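Local coordinates for protein glucose-1-phosphate thymidylyltransferase (Bacillus anthracis, PDB 4ECM) that catalyses the joining of dTTP and glucose 1-phosphate into dTDP-glucose and pyrophosphate, a step of dTDP-L-rhamnose biosynthesis, at residues Gln112-Cys117 with Met126-Gly131; Ile75-Gly78 with Asp84-Ser87. All blocks are in the same frame, centred on the assembly; numbering follows the deposited sequence.

In the fold
Both contacts pack a helix onto the parallel strands of the Rossmann-like nucleotidyltransferase core, but on opposite faces. In interaction 2, helix 82-89 lies against Ile75 and Thr77 of strand 72-77. In interaction 1, helix 110-115 rests on strand 125-130. Their centres lie about 14 Å apart, and Ile76 joins them: it turns to the other face, where its CG1 meets Cys117 SG at 3.9 Å and its CG2 meets Ala113 CB at 4.0 Å. Interaction 1 reaches the nucleotide-sugar pocket through Ala113, Leu130 and Gly131. Interaction 2 stands further back, with the Thr77 side chain about 7 Å from the bound dTDP-glucose and about 9 Å from pyrophosphate.

Interaction 1 (Gln112-Cys117 with Met126-Gly131); sequences QALGLC and MVVILG. With DAU (2'deoxy-thymidine-5'-diphospho-alpha-D-glucose), chain B.
Leu114 and Val128 bring helix 110-115 and strand 125-130 together, their CA atoms 8.2 Å apart, and side chains alone bridge the gap. This is helix-on-sheet packing in the Rossmann-like core of the nucleotidyltransferase fold. Leu114 carries it: CG stands anti to the backbone N (chi1 177°), and with chi2 at 60° the CD1 branch is the one that meets the strand. There CD1 meets Val128 CG2 at 3.7 Å and the sulfur of Met126, SD, at 4.1 Å, so one methyl group touches two residues that face the helix from the same side of the strand. Around this small buried cluster, Ile28 of the neighbouring strand touches Leu114 and Met126, and Val202 of helix 202-206 touches both as well.

The same two segments run on into the dTDP-glucose site. Ala113, next to Leu114, offers its methyl to the thymine, with CB 3.9 Å from O21 of the ligand. Leu130, two residues beyond Val128, lies against both sugars: its CB is 3.9 Å from the deoxyribose C4', and its two methyls part company. CD2 comes within 3.8 Å of O4', the deoxyribose ring oxygen, while CD1 reaches the glucose, 3.5 Å from its ring oxygen O5.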
loop_
_atom_site.group_PDB
_atom_site.type_symbol
_atom_site.label_atom_id
_atom_site.label_comp_id
_atom_site.label_asym_id
_atom_site.label_seq_id
_atom_site.Cartn_x
_atom_site.Cartn_y
_atom_site.Cartn_z
ATOM N N GLN A 112 -13.097 -0.639 -23.707
ATOM C CA GLN A 112 -12.984 -1.853 -22.894
ATOM C C GLN A 112 -13.355 -1.555 -21.416
ATOM O O GLN A 112 -14.079 -2.312 -20.763
ATOM C CB GLN A 112 -11.540 -2.360 -22.944
ATOM C CG GLN A 112 -11.324 -3.706 -22.246
ATOM C CD GLN A 112 -9.849 -4.109 -22.199
ATOM O OE1 GLN A 112 -9.021 -3.431 -21.583
ATOM N NE2 GLN A 112 -9.532 -5.251 -22.807
ATOM N N ALA A 113 -12.815 -0.452 -20.897
ATOM C CA ALA A 113 -13.082 -0.031 -19.526
ATOM C C ALA A 113 -14.579 0.212 -19.349
ATOM O O ALA A 113 -15.193 -0.242 -18.389
ATOM C CB ALA A 113 -12.276 1.229 -19.187
ATOM N N LEU A 114 -15.183 0.888 -20.310
ATOM C CA LEU A 114 -16.617 1.180 -20.231
ATOM C C LEU A 114 -17.433 -0.102 -20.228
ATOM O O LEU A 114 -18.460 -0.180 -19.556
ATOM C CB LEU A 114 -17.045 2.076 -21.390
ATOM C CG LEU A 114 -18.525 2.424 -21.492
ATOM C CD1 LEU A 114 -18.996 3.157 -20.265
ATOM C CD2 LEU A 114 -18.761 3.274 -22.739
ATOM N N GLY A 115 -16.958 -1.111 -20.950
ATOM C CA GLY A 115 -17.662 -2.406 -21.043
ATOM C C GLY A 115 -17.877 -3.090 -19.705
ATOM O O GLY A 115 -18.843 -3.816 -19.536
ATOM N N LEU A 116 -16.970 -2.858 -18.749
ATOM C CA LEU A 116 -17.063 -3.450 -17.394
ATOM C C LEU A 116 -18.248 -2.885 -16.575
ATOM O O LEU A 116 -18.628 -3.441 -15.531
ATOM C CB LEU A 116 -15.771 -3.163 -16.614
ATOM C CG LEU A 116 -14.456 -3.577 -17.279
ATOM C CD1 LEU A 116 -13.264 -2.997 -16.529
ATOM C CD2 LEU A 116 -14.345 -5.107 -17.421
ATOM N N CYS A 117 -18.825 -1.784 -17.049
ATOM C CA CYS A 117 -19.914 -1.119 -16.339
ATOM C C CYS A 117 -21.304 -1.551 -16.803
ATOM O O CYS A 117 -22.295 -0.986 -16.376
ATOM C CB CYS A 117 -19.785 0.394 -16.540
ATOM S SG CYS A 117 -18.175 1.071 -16.192
ATOM N N MET A 126 -26.167 7.001 -18.902
ATOM C CA MET A 126 -24.932 7.278 -18.196
ATOM C C MET A 126 -24.142 8.459 -18.726
ATOM O O MET A 126 -24.245 8.826 -19.904
ATOM C CB MET A 126 -24.051 6.044 -18.308
ATOM C CG MET A 126 -23.401 5.887 -19.689
ATOM S SD MET A 126 -22.977 4.191 -20.062
ATOM C CE MET A 126 -24.583 3.642 -20.724
ATOM N N VAL A 127 -23.373 9.061 -17.831
ATOM C CA VAL A 127 -22.411 10.080 -18.193
ATOM C C VAL A 127 -21.041 9.474 -17.893
ATOM O O VAL A 127 -20.776 9.016 -16.772
ATOM C CB VAL A 127 -22.581 11.407 -17.433
ATOM C CG1 VAL A 127 -21.428 12.365 -17.799
ATOM C CG2 VAL A 127 -23.943 12.046 -17.763
ATOM N N VAL A 128 -20.192 9.429 -18.912
ATOM C CA VAL A 128 -18.860 8.883 -18.779
ATOM C C VAL A 128 -17.855 10.026 -18.828
ATOM O O VAL A 128 -17.880 10.820 -19.757
ATOM C CB VAL A 128 -18.547 7.928 -19.934
ATOM C CG1 VAL A 128 -17.114 7.420 -19.819
ATOM C CG2 VAL A 128 -19.570 6.768 -19.983
ATOM N N ILE A 129 -16.990 10.128 -17.820
ATOM C CA ILE A 129 -15.945 11.135 -17.811
ATOM C C ILE A 129 -14.561 10.494 -17.750
ATOM O O ILE A 129 -14.241 9.752 -16.802
ATOM C CB ILE A 129 -16.075 12.103 -16.611
ATOM C CG1 ILE A 129 -17.463 12.760 -16.603
ATOM C CG2 ILE A 129 -14.975 13.179 -16.667
ATOM C CD1 ILE A 129 -17.617 13.887 -15.584
ATOM N N LEU A 130 -13.725 10.768 -18.751
ATOM C CA LEU A 130 -12.353 10.280 -18.703
ATOM C C LEU A 130 -11.707 11.077 -17.550
ATOM O O LEU A 130 -11.809 12.305 -17.480
ATOM C CB LEU A 130 -11.624 10.486 -20.031
ATOM C CG LEU A 130 -12.314 9.874 -21.254
ATOM C CD1 LEU A 130 -11.485 10.052 -22.519
ATOM C CD2 LEU A 130 -12.607 8.390 -21.000
ATOM N N GLY A 131 -11.087 10.362 -16.626
ATOM C CA GLY A 131 -10.502 10.960 -15.434
ATOM C C GLY A 131 -9.539 12.097 -15.625
ATOM O O GLY A 131 -9.413 12.949 -14.743
HETATM O O6 DAU B . -8.921 13.614 -23.888
HETATM C C6 DAU B . -9.865 13.501 -24.955
HETATM C C5 DAU B . -9.478 12.338 -25.858
HETATM O O5 DAU B . -9.394 11.174 -25.041
HETATM C C4 DAU B . -10.491 12.137 -26.991
HETATM O O4 DAU B . -10.512 13.265 -27.857
HETATM C C3 DAU B . -10.189 10.893 -27.821
HETATM O O3 DAU B . -11.251 10.706 -28.781
HETATM C C2 DAU B . -10.084 9.695 -26.871
HETATM O O2 DAU B . -9.692 8.505 -27.582
HETATM C C1 DAU B . -9.089 9.966 -25.749
HETATM O O1 DAU B . -7.779 10.047 -26.301
HETATM P P2 DAU B . -6.478 9.782 -25.383
HETATM O O3P DAU B . -6.195 10.972 -24.498
HETATM O O4P DAU B . -5.417 9.230 -26.293
HETATM O OPP DAU B . -6.995 8.610 -24.395
HETATM P P DAU B . -6.062 7.988 -23.242
HETATM O O1P DAU B . -5.132 9.059 -22.727
HETATM O O2P DAU B . -5.526 6.693 -23.736
HETATM O "O5'" DAU B . -7.122 7.692 -22.063
HETATM C "C5'" DAU B . -7.696 8.777 -21.362
HETATM C "C4'" DAU B . -8.338 8.391 -20.029
HETATM O "O4'" DAU B . -9.098 7.185 -20.075
HETATM C "C3'" DAU B . -7.338 8.265 -18.901
HETATM O "O3'" DAU B . -7.815 9.135 -17.870
HETATM C "C2'" DAU B . -7.392 6.823 -18.456
HETATM C "C1'" DAU B . -8.687 6.296 -19.056
HETATM N N11 DAU B . -8.598 5.002 -19.754
HETATM C C61 DAU B . -7.695 4.891 -20.843
HETATM C C51 DAU B . -7.313 3.652 -21.317
HETATM C C5A DAU B . -6.437 3.549 -22.548
HETATM C C21 DAU B . -8.920 3.834 -19.037
HETATM O O21 DAU B . -9.712 3.949 -17.960
HETATM N N31 DAU B . -8.566 2.602 -19.476
HETATM C C41 DAU B . -7.778 2.455 -20.573
HETATM O O41 DAU B . -7.416 1.219 -20.987
#

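Interaction 2 (Ile75-Gly78 with Asp84-Ser87); sequences IITG and DVVS
Val85 of helix 82-89 packs onto Thr77 and Ile75 of strand 72-77, with the CA atoms of Val85 and Thr77 8.1 Å apart. The contact lies within a beta-alpha-beta unit of the Rossmann-like core, made of strand 72-77, helix 82-89 and strand 98-103, and it fastens the helix to the strand that leads into it. From the Val85 CA, the bond to CB points at the strand, and at CB the chain forks to serve two residues. The branch anti to the backbone N (chi1 173°), CG1, goes to Ile75 and ends 4.0 Å from its CG2; these two side chains slant across one another. The other branch, CG2, heads for Thr77 and meets its methyl carbon CG2 tip to tip at 4.2 Å. Val85 thus spans two strand residues on the same face, and the whole cluster is buried.

Thr77 divides its two ends between different tasks. Its methyl turns to the helix, whereas its hydroxyl is hydrogen-bonded to the backbone carbonyl of Ala31, just past strand 25-30. Ile75 is flanked further by Leu89 of the same helix and by Phe99 and Tyr101 of strand 98-103. Elsewhere on the helix, Val86 packs on Val103 of a neighbouring subunit. Within the helix, Ser87 OG is hydrogen-bonded to Gly83 O, one turn earlier.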
loop_
_atom_site.group_PDB
_atom_site.type_symbol
_atom_site.label_atom_id
_atom_site.label_comp_id
_atom_site.label_asym_id
_atom_site.label_seq_id
_atom_site.Cartn_x
_atom_site.Cartn_y
_atom_site.Cartn_z
ATOM N N ILE A 75 -16.333 3.576 -10.623
ATOM C CA ILE A 75 -14.944 3.969 -10.833
ATOM C C ILE A 75 -14.184 2.764 -11.372
ATOM O O ILE A 75 -14.189 1.693 -10.751
ATOM C CB ILE A 75 -14.298 4.378 -9.509
ATOM C CG1 ILE A 75 -15.086 5.520 -8.823
ATOM C CG2 ILE A 75 -12.799 4.730 -9.698
ATOM C CD1 ILE A 75 -15.043 6.818 -9.485
ATOM N N ILE A 76 -13.529 2.940 -12.518
ATOM C CA ILE A 76 -12.717 1.894 -13.129
ATOM C C ILE A 76 -11.232 2.266 -13.049
ATOM O O ILE A 76 -10.851 3.381 -13.396
ATOM C CB ILE A 76 -13.062 1.711 -14.599
ATOM C CG1 ILE A 76 -14.548 1.364 -14.777
ATOM C CG2 ILE A 76 -12.154 0.631 -15.245
ATOM C CD1 ILE A 76 -14.985 0.054 -14.128
ATOM N N THR A 77 -10.401 1.350 -12.566
ATOM C CA THR A 77 -8.957 1.586 -12.540
ATOM C C THR A 77 -8.221 0.256 -12.544
ATOM O O THR A 77 -8.847 -0.802 -12.561
ATOM C CB THR A 77 -8.518 2.470 -11.337
ATOM O OG1 THR A 77 -7.185 2.965 -11.563
ATOM C CG2 THR A 77 -8.592 1.696 -10.021
ATOM N N GLY A 78 -6.894 0.316 -12.567
ATOM C CA GLY A 78 -6.055 -0.898 -12.568
ATOM C C GLY A 78 -5.995 -1.563 -11.201
ATOM O O GLY A 78 -6.261 -0.942 -10.180
ATOM N N ASP A 84 -5.005 2.942 -3.652
ATOM C CA ASP A 84 -4.857 4.387 -3.473
ATOM C C ASP A 84 -6.100 5.141 -3.893
ATOM O O ASP A 84 -6.496 6.077 -3.227
ATOM C CB ASP A 84 -3.637 4.895 -4.227
ATOM C CG ASP A 84 -2.321 4.510 -3.553
ATOM O OD1 ASP A 84 -2.312 4.136 -2.350
ATOM O OD2 ASP A 84 -1.283 4.616 -4.229
ATOM N N VAL A 85 -6.736 4.710 -4.974
ATOM C CA VAL A 85 -7.943 5.366 -5.429
ATOM C C VAL A 85 -9.018 5.235 -4.362
ATOM O O VAL A 85 -9.668 6.220 -3.986
ATOM C CB VAL A 85 -8.424 4.800 -6.774
ATOM C CG1 VAL A 85 -9.779 5.392 -7.148
ATOM C CG2 VAL A 85 -7.365 5.063 -7.873
ATOM N N VAL A 86 -9.186 4.026 -3.843
ATOM C CA VAL A 86 -10.174 3.793 -2.797
ATOM C C VAL A 86 -9.812 4.538 -1.505
ATOM O O VAL A 86 -10.700 5.040 -0.819
ATOM C CB VAL A 86 -10.383 2.293 -2.561
ATOM C CG1 VAL A 86 -11.257 2.058 -1.342
ATOM C CG2 VAL A 86 -11.010 1.657 -3.824
ATOM N N SER A 87 -8.517 4.639 -1.175
ATOM C CA SER A 87 -8.138 5.375 0.022
ATOM C C SER A 87 -8.590 6.808 -0.086
ATOM O O SER A 87 -8.942 7.411 0.917
ATOM C CB SER A 87 -6.639 5.322 0.297
ATOM O OG SER A 87 -6.227 3.991 0.549
#